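Local coordinates for exoglucanase A (Cellulomonas fimi, PDB 7CBD), which hydrolyses β-1,4-glucosidic bonds of cellulose with inversion of anomeric configuration, releasing cellobiose from non-reducing chain ends, the chain here being its family 6 catalytic domain, at residues Val4-Tyr10 / Pro185-Tyr190; Phe89-Asp95 / Ile142-Pro148; Phe223-Phe229 / Phe286-Met292; Ile271-Ala275 / Tyr353-Leu358. One frame throughout, in Å; residues are numbered along the deposited sequence. Where two conformers were deposited one is given.

Contact 1 (Val4-Tyr10 / Pro185-Tyr190)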
# COMPACT_ATOMS: atom_id res chain seq x y z
N VAL A 4 -7.85 -26.86 -0.77
CA VAL A 4 -6.40 -26.83 -0.94
C VAL A 4 -5.91 -25.39 -1.06
O VAL A 4 -6.62 -24.49 -1.54
CB VAL A 4 -5.91 -27.70 -2.11
CG1 VAL A 4 -6.50 -29.11 -2.02
CG2 VAL A 4 -6.22 -27.05 -3.43
N HIS A 5 -4.69 -25.17 -0.59
CA HIS A 5 -4.07 -23.85 -0.61
C HIS A 5 -3.51 -23.59 -2.00
O HIS A 5 -2.70 -24.38 -2.49
CB HIS A 5 -2.96 -23.86 0.44
CG HIS A 5 -2.34 -22.53 0.69
ND1 HIS A 5 -2.90 -21.59 1.52
CD2 HIS A 5 -1.18 -21.99 0.24
CE1 HIS A 5 -2.13 -20.52 1.56
NE2 HIS A 5 -1.07 -20.74 0.80
N VAL A 6 -3.94 -22.51 -2.65
CA VAL A 6 -3.64 -22.30 -4.06
C VAL A 6 -2.42 -21.40 -4.24
O VAL A 6 -1.98 -20.70 -3.32
CB VAL A 6 -4.84 -21.77 -4.87
CG1 VAL A 6 -6.00 -22.76 -4.82
CG2 VAL A 6 -5.26 -20.38 -4.40
N ASP A 7 -1.88 -21.42 -5.46
CA ASP A 7 -0.73 -20.59 -5.79
C ASP A 7 -1.08 -19.11 -5.82
O ASP A 7 -0.28 -18.26 -5.41
CB ASP A 7 -0.18 -21.01 -7.15
CG ASP A 7 0.83 -20.04 -7.68
OD1 ASP A 7 1.93 -19.95 -7.08
OD2 ASP A 7 0.53 -19.32 -8.66
N ASN A 8 -2.26 -18.76 -6.33
CA ASN A 8 -2.68 -17.37 -6.47
C ASN A 8 -4.14 -17.29 -6.05
O ASN A 8 -5.03 -17.66 -6.83
CB ASN A 8 -2.50 -16.88 -7.90
CG ASN A 8 -2.97 -15.45 -8.07
OD1 ASN A 8 -3.34 -14.79 -7.10
ND2 ASN A 8 -2.98 -14.96 -9.30
N PRO A 9 -4.43 -16.79 -4.84
CA PRO A 9 -5.82 -16.74 -4.39
C PRO A 9 -6.69 -15.81 -5.21
O PRO A 9 -7.92 -15.95 -5.19
CB PRO A 9 -5.70 -16.28 -2.93
CG PRO A 9 -4.44 -15.44 -2.93
CD PRO A 9 -3.51 -16.16 -3.88
N TYR A 10 -6.09 -14.88 -5.96
CA TYR A 10 -6.84 -13.93 -6.78
C TYR A 10 -7.30 -14.51 -8.11
O TYR A 10 -8.23 -13.95 -8.71
CB TYR A 10 -6.01 -12.68 -7.04
CG TYR A 10 -5.66 -11.89 -5.80
CD1 TYR A 10 -6.47 -10.87 -5.34
CD2 TYR A 10 -4.49 -12.16 -5.09
CE1 TYR A 10 -6.15 -10.14 -4.20
CE2 TYR A 10 -4.15 -11.44 -3.95
CZ TYR A 10 -4.98 -10.43 -3.52
OH TYR A 10 -4.63 -9.73 -2.39
N PRO A 185 -5.38 -22.49 6.51
CA PRO A 185 -5.13 -22.84 5.10
C PRO A 185 -5.70 -21.86 4.10
O PRO A 185 -5.22 -21.84 2.95
CB PRO A 185 -5.77 -24.23 4.95
CG PRO A 185 -6.77 -24.28 6.06
CD PRO A 185 -6.16 -23.54 7.20
N ASN A 186 -6.72 -21.09 4.45
CA ASN A 186 -7.29 -20.12 3.53
C ASN A 186 -6.73 -18.72 3.72
O ASN A 186 -7.28 -17.76 3.17
CB ASN A 186 -8.83 -20.11 3.62
CG ASN A 186 -9.34 -19.89 5.03
OD1 ASN A 186 -8.69 -20.26 6.01
ND2 ASN A 186 -10.52 -19.29 5.14
N VAL A 187 -5.64 -18.57 4.47
CA VAL A 187 -4.94 -17.30 4.61
C VAL A 187 -3.68 -17.35 3.75
O VAL A 187 -2.95 -18.35 3.76
CB VAL A 187 -4.60 -16.99 6.08
CG1 VAL A 187 -3.80 -15.69 6.19
CG2 VAL A 187 -5.86 -16.89 6.91
N TYR A 188 -3.45 -16.26 3.01
CA TYR A 188 -2.35 -16.12 2.06
C TYR A 188 -1.56 -14.89 2.49
O TYR A 188 -2.11 -13.79 2.56
CB TYR A 188 -2.91 -15.93 0.64
CG TYR A 188 -3.65 -17.18 0.19
CD1 TYR A 188 -3.02 -18.12 -0.62
CD2 TYR A 188 -4.95 -17.45 0.61
CE1 TYR A 188 -3.67 -19.29 -1.01
CE2 TYR A 188 -5.62 -18.61 0.23
CZ TYR A 188 -4.96 -19.53 -0.57
OH TYR A 188 -5.58 -20.71 -0.96
N ASN A 189 -0.29 -15.09 2.83
CA ASN A 189 0.53 -14.05 3.44
C ASN A 189 1.35 -13.34 2.37
O ASN A 189 2.19 -13.98 1.71
CB ASN A 189 1.46 -14.65 4.48
CG ASN A 189 0.72 -15.17 5.68
OD1 ASN A 189 -0.32 -14.64 6.06
ND2 ASN A 189 1.25 -16.22 6.29
N TYR A 190 1.14 -12.04 2.24
CA TYR A 190 1.90 -11.20 1.31
C TYR A 190 2.75 -10.24 2.14
O TYR A 190 2.22 -9.33 2.78
CB TYR A 190 0.96 -10.45 0.37
CG TYR A 190 0.37 -11.34 -0.70
CD1 TYR A 190 0.99 -11.47 -1.94
CD2 TYR A 190 -0.80 -12.08 -0.47
CE1 TYR A 190 0.47 -12.30 -2.93
CE2 TYR A 190 -1.33 -12.91 -1.46
CZ TYR A 190 -0.69 -13.01 -2.68
OH TYR A 190 -1.21 -13.83 -3.66
O HOH W 1 -0.34 -16.61 -3.06
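The ring of Y188 is sandwiched between an imidazole and a proline, both from the irregular N-terminal segment 4-10. On one face lies H5 in an offset stack, its centroid 4.1 Å from that of Y188 and the planes only 9° apart, with CE1 of H5 over the rim. Against the opposite face sits P9, whose CB stands 3.7 Å from the Y188 ring centroid, almost on the ring normal, in a CH-pi contact. The phenol oxygen is used as well: V6 N, lying in the plane of the Y188 ring, donates to Y188 OH at 3.0 Å. With CG of H5 anti to the backbone N (chi1 -172°), the imidazole is carried over to the turn that leads into strand 187-192, where ND1 donates in its own ring plane to P185 O at 2.7 Å, almost straight at 177°. A leucine in place of Y188 would probably leave V6 N without its acceptor and take away the flat surface on which both H5 and P9 rest.

Further along, P9 CD meets Y190 OH at 3.3 Å, and a water donates to both D7 O and Y190 OH, a hydroxyl that also bonds D359. Y10 bonds N90 and touches A143, Y190 and L293, so it reaches in among four strands, consistent with the segment closing off the N-terminal end of the barrel. H5 NE2 bonds the carboxylate of D227. With both imidazole nitrogens facing acceptors, H5 is likely to be doubly protonated and positively charged.

Contact 2 (Phe89-Asp95 / Ile142-Pro148); sequences FNLVIYD and IAATIEP
F89-I93 and I142-I146 run as paired parallel strands, neighbours in the distorted alpha/beta barrel of family 6 cellulases, with helix 114-132 between them in sequence as a beta-alpha-beta unit. The backbone bonds alternate regularly: F89 O takes A143 N, L91 N gives to A143 O, L91 O takes T145 N, I93 N gives to T145 O, and I93 O takes E147 N. I93 and I146 lie side by side, CG1 of I93 4.0 Å from CD1 of I146, and L91 CB rests 3.9 Å from CG2 of I142.

Past the strands the chains stay joined. E147 adopts a positive phi of 55°, and its chain, bent at chi2 (-73°), curls back so that D95 N donates to the syn lone pair of E147 OE2 at 2.9 Å, nearly straight at 173°. P148 packs against V92, its CG 3.8 Å from V92 CG1, while P148 O meets the edge of the Y94 ring.

A second shell fixes these groups. Y120 bonds E147 OE2, Y124 bonds Y94 N, and D100 holds Y94 OH. The Y94 side chain lies about 5 Å from that of D149, the predicted proton donor, so the C-terminal end of this strand pair probably borders the active site, as in other family 6 enzymes. F89, L91 and I93 face helices 69-83 and 114-132; N90, V92, A143 and T145 face the other way, N90 OD1 accepting from Y10. There, T145 OG1 donates at 2.8 Å to a water that in turn donates to A143 O and N90 OD1.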
# COMPACT_ATOMS: atom_id res chain seq x y z
N PHE A 89 -10.56 -11.60 0.60
CA PHE A 89 -10.70 -10.51 1.55
C PHE A 89 -9.31 -9.99 1.87
O PHE A 89 -8.48 -10.72 2.41
CB PHE A 89 -11.39 -11.05 2.81
CG PHE A 89 -11.38 -10.10 3.97
CD1 PHE A 89 -11.95 -8.85 3.86
CD2 PHE A 89 -10.80 -10.46 5.18
CE1 PHE A 89 -11.94 -7.97 4.92
CE2 PHE A 89 -10.79 -9.59 6.24
CZ PHE A 89 -11.37 -8.34 6.12
N ASN A 90 -9.04 -8.73 1.49
CA ASN A 90 -7.74 -8.12 1.77
C ASN A 90 -7.73 -7.54 3.18
O ASN A 90 -8.56 -6.70 3.52
CB ASN A 90 -7.46 -7.01 0.77
CG ASN A 90 -7.21 -7.54 -0.62
OD1 ASN A 90 -6.15 -8.09 -0.90
ND2 ASN A 90 -8.19 -7.37 -1.50
N LEU A 91 -6.75 -7.98 3.98
CA LEU A 91 -6.64 -7.62 5.39
C LEU A 91 -5.22 -7.14 5.63
O LEU A 91 -4.27 -7.79 5.19
CB LEU A 91 -6.85 -8.90 6.20
CG LEU A 91 -7.52 -8.96 7.58
CD1 LEU A 91 -6.88 -10.04 8.46
CD2 LEU A 91 -7.61 -7.65 8.29
N VAL A 92 -5.05 -6.01 6.32
CA VAL A 92 -3.72 -5.49 6.60
C VAL A 92 -3.38 -5.72 8.07
O VAL A 92 -4.09 -5.25 8.97
CB VAL A 92 -3.56 -4.01 6.24
CG1 VAL A 92 -2.08 -3.64 6.25
CG2 VAL A 92 -4.17 -3.74 4.87
N ILE A 93 -2.27 -6.42 8.29
CA ILE A 93 -1.70 -6.67 9.60
C ILE A 93 -0.67 -5.56 9.83
O ILE A 93 0.31 -5.45 9.08
CB ILE A 93 -1.03 -8.05 9.62
CG1 ILE A 93 -2.01 -9.14 9.16
CG2 ILE A 93 -0.44 -8.37 10.98
CD1 ILE A 93 -3.26 -9.25 10.01
N TYR A 94 -0.91 -4.69 10.81
CA TYR A 94 -0.15 -3.45 10.90
C TYR A 94 -0.13 -2.92 12.33
O TYR A 94 -0.74 -1.89 12.63
CB TYR A 94 -0.75 -2.39 9.96
CG TYR A 94 0.05 -1.11 9.77
CD1 TYR A 94 1.42 -1.14 9.54
CD2 TYR A 94 -0.59 0.13 9.76
CE1 TYR A 94 2.14 0.04 9.35
CE2 TYR A 94 0.11 1.29 9.56
CZ TYR A 94 1.48 1.25 9.35
OH TYR A 94 2.16 2.43 9.14
N ASP A 95 0.58 -3.62 13.23
CA ASP A 95 0.66 -3.13 14.60
C ASP A 95 1.94 -3.56 15.31
O ASP A 95 1.93 -3.71 16.54
CB ASP A 95 -0.57 -3.53 15.42
CG ASP A 95 -0.85 -2.58 16.57
OD1 ASP A 95 -0.34 -1.44 16.58
OD2 ASP A 95 -1.62 -2.99 17.46
N ILE A 142 -8.37 -15.16 2.56
CA ILE A 142 -7.89 -13.92 3.16
C ILE A 142 -6.48 -13.68 2.65
O ILE A 142 -5.59 -14.53 2.82
CB ILE A 142 -7.93 -13.97 4.70
CG1 ILE A 142 -9.37 -14.24 5.19
CG2 ILE A 142 -7.37 -12.67 5.27
CD1 ILE A 142 -9.65 -15.68 5.55
N ALA A 143 -6.27 -12.55 1.99
CA ALA A 143 -4.93 -12.11 1.60
C ALA A 143 -4.48 -11.13 2.67
O ALA A 143 -5.01 -10.02 2.76
CB ALA A 143 -4.93 -11.47 0.22
N ALA A 144 -3.54 -11.56 3.50
CA ALA A 144 -3.05 -10.75 4.60
C ALA A 144 -1.79 -10.02 4.14
O ALA A 144 -0.77 -10.66 3.86
CB ALA A 144 -2.75 -11.66 5.80
N THR A 145 -1.88 -8.70 4.03
CA THR A 145 -0.69 -7.89 3.81
C THR A 145 0.03 -7.74 5.14
O THR A 145 -0.53 -7.21 6.10
CB THR A 145 -1.08 -6.52 3.24
OG1 THR A 145 -1.49 -6.66 1.88
CG2 THR A 145 0.12 -5.56 3.29
N ILE A 146 1.27 -8.23 5.21
CA ILE A 146 1.98 -8.39 6.48
C ILE A 146 2.89 -7.18 6.71
O ILE A 146 3.97 -7.07 6.11
CB ILE A 146 2.78 -9.70 6.53
CG1 ILE A 146 1.92 -10.91 6.18
CG2 ILE A 146 3.41 -9.86 7.91
CD1 ILE A 146 0.75 -11.13 7.10
N GLU A 147 2.46 -6.30 7.60
CA GLU A 147 3.24 -5.24 8.24
C GLU A 147 3.95 -4.31 7.28
O GLU A 147 5.18 -4.34 7.14
CB GLU A 147 4.17 -5.83 9.31
CG GLU A 147 3.42 -6.50 10.46
CD GLU A 147 2.72 -5.53 11.41
OE1 GLU A 147 2.97 -4.30 11.34
OE2 GLU A 147 1.92 -6.00 12.25
N PRO A 148 3.21 -3.43 6.61
CA PRO A 148 3.84 -2.36 5.82
C PRO A 148 4.84 -1.56 6.65
O PRO A 148 4.72 -1.45 7.87
CB PRO A 148 2.65 -1.49 5.40
CG PRO A 148 1.47 -2.43 5.44
CD PRO A 148 1.74 -3.35 6.59
O HOH W 2 -4.08 -7.73 1.38

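Contact 3 (Phe223-Phe229 / Phe286-Met292)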
# COMPACT_ATOMS: atom_id res chain seq x y z
N PHE A 223 9.94 -21.39 3.88
CA PHE A 223 9.54 -20.55 2.76
C PHE A 223 8.05 -20.64 2.48
O PHE A 223 7.46 -19.67 1.98
CB PHE A 223 10.39 -20.88 1.52
CG PHE A 223 11.80 -20.38 1.64
CD1 PHE A 223 12.09 -19.04 1.45
CD2 PHE A 223 12.84 -21.24 1.98
CE1 PHE A 223 13.39 -18.56 1.58
CE2 PHE A 223 14.14 -20.77 2.12
CZ PHE A 223 14.41 -19.44 1.91
N ALA A 224 7.40 -21.75 2.82
CA ALA A 224 5.96 -21.87 2.60
C ALA A 224 5.15 -20.85 3.39
O ALA A 224 3.97 -20.63 3.08
CB ALA A 224 5.50 -23.28 2.95
N SER A 225 5.73 -20.24 4.42
CA SER A 225 5.00 -19.28 5.24
C SER A 225 4.61 -18.03 4.48
O SER A 225 3.66 -17.34 4.89
CB SER A 225 5.84 -18.86 6.44
OG SER A 225 6.12 -19.97 7.27
N ILE A 226 5.33 -17.70 3.41
CA ILE A 226 5.13 -16.47 2.67
C ILE A 226 4.66 -16.82 1.27
O ILE A 226 5.41 -17.43 0.49
CB ILE A 226 6.43 -15.64 2.62
CG1 ILE A 226 6.85 -15.23 4.04
CG2 ILE A 226 6.25 -14.42 1.75
CD1 ILE A 226 8.26 -14.67 4.13
N ASP A 227 3.43 -16.43 0.94
CA ASP A 227 2.88 -16.74 -0.37
C ASP A 227 3.34 -15.78 -1.45
O ASP A 227 3.44 -16.16 -2.62
CB ASP A 227 1.36 -16.74 -0.28
CG ASP A 227 0.86 -17.86 0.59
OD1 ASP A 227 0.86 -19.03 0.13
OD2 ASP A 227 0.49 -17.59 1.74
N GLY A 228 3.65 -14.54 -1.08
CA GLY A 228 4.03 -13.55 -2.07
C GLY A 228 4.42 -12.26 -1.38
O GLY A 228 4.60 -12.21 -0.16
N PHE A 229 4.54 -11.22 -2.19
CA PHE A 229 5.06 -9.93 -1.74
C PHE A 229 4.22 -8.82 -2.36
O PHE A 229 3.70 -8.96 -3.46
CB PHE A 229 6.53 -9.80 -2.15
CG PHE A 229 7.40 -10.85 -1.53
CD1 PHE A 229 8.02 -10.63 -0.31
CD2 PHE A 229 7.54 -12.10 -2.13
CE1 PHE A 229 8.78 -11.62 0.29
CE2 PHE A 229 8.29 -13.09 -1.54
CZ PHE A 229 8.92 -12.85 -0.33
N PHE A 286 13.72 -18.11 -2.08
CA PHE A 286 12.29 -18.28 -2.26
C PHE A 286 12.01 -19.09 -3.52
O PHE A 286 12.76 -19.01 -4.50
CB PHE A 286 11.61 -16.92 -2.35
CG PHE A 286 11.49 -16.23 -1.02
CD1 PHE A 286 10.40 -16.48 -0.20
CD2 PHE A 286 12.50 -15.39 -0.56
CE1 PHE A 286 10.29 -15.88 1.04
CE2 PHE A 286 12.40 -14.79 0.68
CZ PHE A 286 11.29 -15.03 1.48
N PRO A 287 10.93 -19.88 -3.53
CA PRO A 287 10.58 -20.61 -4.74
C PRO A 287 10.10 -19.65 -5.82
O PRO A 287 9.53 -18.60 -5.54
CB PRO A 287 9.44 -21.54 -4.28
CG PRO A 287 8.80 -20.80 -3.14
CD PRO A 287 9.95 -20.08 -2.45
N SER A 288 10.33 -20.03 -7.08
CA SER A 288 9.96 -19.17 -8.19
C SER A 288 8.46 -18.90 -8.25
O SER A 288 8.04 -17.93 -8.89
CB SER A 288 10.46 -19.76 -9.51
OG SER A 288 9.83 -21.00 -9.79
N SER A 289 7.65 -19.73 -7.59
CA SER A 289 6.20 -19.60 -7.58
C SER A 289 5.70 -18.40 -6.79
O SER A 289 4.51 -18.09 -6.86
CB SER A 289 5.59 -20.88 -7.00
OG SER A 289 6.20 -21.21 -5.76
N ILE A 290 6.55 -17.73 -6.01
CA ILE A 290 6.08 -16.54 -5.30
C ILE A 290 5.48 -15.55 -6.29
O ILE A 290 5.97 -15.38 -7.42
CB ILE A 290 7.19 -15.88 -4.46
CG1 ILE A 290 8.40 -15.51 -5.32
CG2 ILE A 290 7.56 -16.78 -3.26
CD1 ILE A 290 9.39 -14.53 -4.68
N GLY A 291 4.39 -14.91 -5.88
CA GLY A 291 3.72 -13.92 -6.70
C GLY A 291 3.79 -12.54 -6.08
O GLY A 291 4.05 -12.39 -4.88
N MET A 292 3.55 -11.52 -6.89
CA MET A 292 3.71 -10.13 -6.48
C MET A 292 2.39 -9.40 -6.62
O MET A 292 1.59 -9.69 -7.51
CB MET A 292 4.77 -9.41 -7.35
CG MET A 292 6.06 -10.22 -7.54
SD MET A 292 6.98 -10.61 -6.04
CE MET A 292 7.75 -9.03 -5.77
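F229 N donates to G291 O at 3.0 Å as segments 223-229 and 286-292 come together in a short parallel pairing, G228 beside G291 and F229 beside M292. A beta carbon on G228 would run into G291 O, consistent with a glycine at this close approach.

Ahead of the bridge the aromatic rings take over, joined by that of F229 from the bridge itself. F286 stands between two phenyl groups that each present an edge to it, from opposite faces. The F223 ring is turned 80° from F286, with CD1 of F223 3.5 Å from CD1 of F286; the F229 ring is turned 86°, its CZ 3.6 Å from F286 CE1. I226 CD1 touches the F286 edge, also near CE1. I290 carries CG1 between its backbone N and carbonyl carbon (chi1 57°), which places CD1 3.6 Å from F229 CE2. M292 bends so that its SD lies 5.4 Å from the F229 ring centroid, an oblique Met-aromatic contact, while its CE packs on F229 CB.

L281 of helix 270-283 and A216 of helix 202-218 also touch this aromatic cluster, which packs between the starts of two parallel strands and the outer helices, as in the apolar layer of an alpha/beta barrel.

Contact 4 (Ile271-Ala275 / Tyr353-Leu358)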
# COMPACT_ATOMS: atom_id res chain seq x y z
N ILE A 271 6.39 -1.78 -11.76
CA ILE A 271 6.55 -2.93 -12.64
C ILE A 271 8.01 -3.38 -12.65
O ILE A 271 8.32 -4.56 -12.47
CB ILE A 271 6.04 -2.61 -14.06
CG1 ILE A 271 4.51 -2.52 -14.08
CG2 ILE A 271 6.54 -3.65 -15.07
CD1 ILE A 271 3.81 -3.77 -13.62
N ASP A 272 8.93 -2.43 -12.82
CA ASP A 272 10.34 -2.79 -12.83
C ASP A 272 10.79 -3.26 -11.46
O ASP A 272 11.60 -4.20 -11.35
CB ASP A 272 11.17 -1.62 -13.34
CG ASP A 272 10.87 -1.28 -14.80
OD1 ASP A 272 10.27 -2.11 -15.50
OD2 ASP A 272 11.24 -0.17 -15.24
N TYR A 273 10.27 -2.65 -10.40
CA TYR A 273 10.68 -3.01 -9.05
C TYR A 273 10.22 -4.42 -8.69
O TYR A 273 11.00 -5.20 -8.13
CB TYR A 273 10.14 -1.97 -8.05
CG TYR A 273 10.47 -2.31 -6.62
CD1 TYR A 273 11.80 -2.38 -6.20
CD2 TYR A 273 9.47 -2.55 -5.70
CE1 TYR A 273 12.10 -2.71 -4.89
CE2 TYR A 273 9.76 -2.89 -4.40
CZ TYR A 273 11.08 -2.97 -4.00
OH TYR A 273 11.40 -3.31 -2.71
N THR A 274 8.98 -4.78 -9.02
CA THR A 274 8.51 -6.13 -8.71
C THR A 274 9.29 -7.19 -9.50
O THR A 274 9.58 -8.27 -8.97
CB THR A 274 7.00 -6.27 -8.91
OG1 THR A 274 6.62 -5.78 -10.20
CG2 THR A 274 6.23 -5.51 -7.83
N ALA A 275 9.65 -6.90 -10.75
CA ALA A 275 10.48 -7.84 -11.51
C ALA A 275 11.85 -7.99 -10.86
O ALA A 275 12.37 -9.11 -10.73
CB ALA A 275 10.62 -7.37 -12.96
N TYR A 353 2.89 -7.93 -18.21
CA TYR A 353 4.00 -7.68 -17.29
C TYR A 353 4.57 -8.99 -16.77
O TYR A 353 4.74 -9.19 -15.57
CB TYR A 353 3.53 -6.84 -16.10
CG TYR A 353 2.69 -5.64 -16.45
CD1 TYR A 353 3.25 -4.51 -17.03
CD2 TYR A 353 1.33 -5.63 -16.18
CE1 TYR A 353 2.48 -3.40 -17.32
CE2 TYR A 353 0.55 -4.52 -16.47
CZ TYR A 353 1.13 -3.42 -17.05
OH TYR A 353 0.34 -2.32 -17.34
N ALA A 354 4.91 -9.90 -17.69
CA ALA A 354 5.27 -11.27 -17.31
C ALA A 354 6.38 -11.32 -16.26
O ALA A 354 6.30 -12.08 -15.29
CB ALA A 354 5.66 -12.08 -18.54
N ALA A 355 7.42 -10.50 -16.43
CA ALA A 355 8.56 -10.60 -15.53
C ALA A 355 8.25 -10.11 -14.12
O ALA A 355 9.05 -10.35 -13.20
CB ALA A 355 9.77 -9.85 -16.10
N SER A 356 7.12 -9.44 -13.92
CA SER A 356 6.75 -8.97 -12.59
C SER A 356 6.00 -10.02 -11.79
O SER A 356 5.76 -9.79 -10.60
CB SER A 356 5.89 -7.71 -12.72
OG SER A 356 6.61 -6.66 -13.34
N HIS A 357 5.56 -11.11 -12.41
CA HIS A 357 4.90 -12.21 -11.70
C HIS A 357 3.74 -11.72 -10.84
O HIS A 357 3.65 -12.04 -9.65
CB HIS A 357 5.91 -13.01 -10.87
CG HIS A 357 6.95 -13.71 -11.69
ND1 HIS A 357 6.85 -15.04 -12.03
CD2 HIS A 357 8.10 -13.26 -12.25
CE1 HIS A 357 7.89 -15.38 -12.76
NE2 HIS A 357 8.66 -14.32 -12.91
N LEU A 358 2.84 -10.95 -11.44
CA LEU A 358 1.79 -10.27 -10.70
C LEU A 358 0.58 -11.18 -10.48
O LEU A 358 -0.06 -11.62 -11.44
CB LEU A 358 1.34 -9.01 -11.44
CG LEU A 358 2.41 -7.91 -11.55
CD1 LEU A 358 2.04 -6.91 -12.63
CD2 LEU A 358 2.62 -7.21 -10.21
O HOH W 3 11.60 -11.14 -12.55
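I271 takes CG1 anti to its carbonyl carbon (chi1 -71°) and turns CD1 back at chi2 (-59°), which lays that methyl over a face of the Y353 ring; S356, with OG anti to its own carbonyl carbon (chi1 -62°), aims its hydroxyl at the helix backbone. The methyl makes a CH-pi contact, I271 CD1 standing 3.7 Å from the Y353 ring centroid, and it meets L358 at the same time, CD1 to CD1 at 3.7 Å. Were I271 cut back to an alanine, the Y353 face would probably lose its methyl cover and L358 CD1 its apolar neighbour on the helix.

Polar contacts lie next to this apolar patch. S356 OG donates to I271 O at 2.8 Å, while A275 N, the regular helical partner, reaches the same oxygen at 3.2 Å from the opposite face of its plane, so the serine joins the helical bond without displacing it. T274 OG1 lies 3.3 Å from S356 CB and has E270 O as its strongest polar partner. One turn on from I271, A275 CA approaches A355 O at 3.3 Å in a CA-H...O contact, and a water donates to both A275 O and A355 O, bridging the two backbones.

The 3-10 turn 354-356 is thereby pinned to helix 270-283 just ahead of strand 358-362. T274 and L358 both touch V294 on strand 291-295, T274 also reaches S231 on strand 228-231, and H357 stacks on H278, further along the same helix.

Overall arrangement
Contacts 1, 2 and 3 follow the barrel sheet through neighbouring strands 87-93, 141-146, 187-192, 228-231 and 291-295, and contact 4 fixes a helix and a turn beside its next strand, 358-362. Contact 2 falls within the chain between the two segments of contact 1; contacts 3 and 4 come later, with their segments alternating. Contacts 1 and 3, centres about 10 Å apart, are joined through D227; contacts 1 and 2, centres about 13 Å apart, adjoin along strands 141-146 and 187-192. A backbone bond from M292 N to H357 O links contacts 3 and 4. The centres of contacts 2 and 4 are about 21 Å apart. Contacts 1, 3 and 4 are packing away from the annotated sites; the shared sheet ties them to contact 2, beside the predicted catalytic residues.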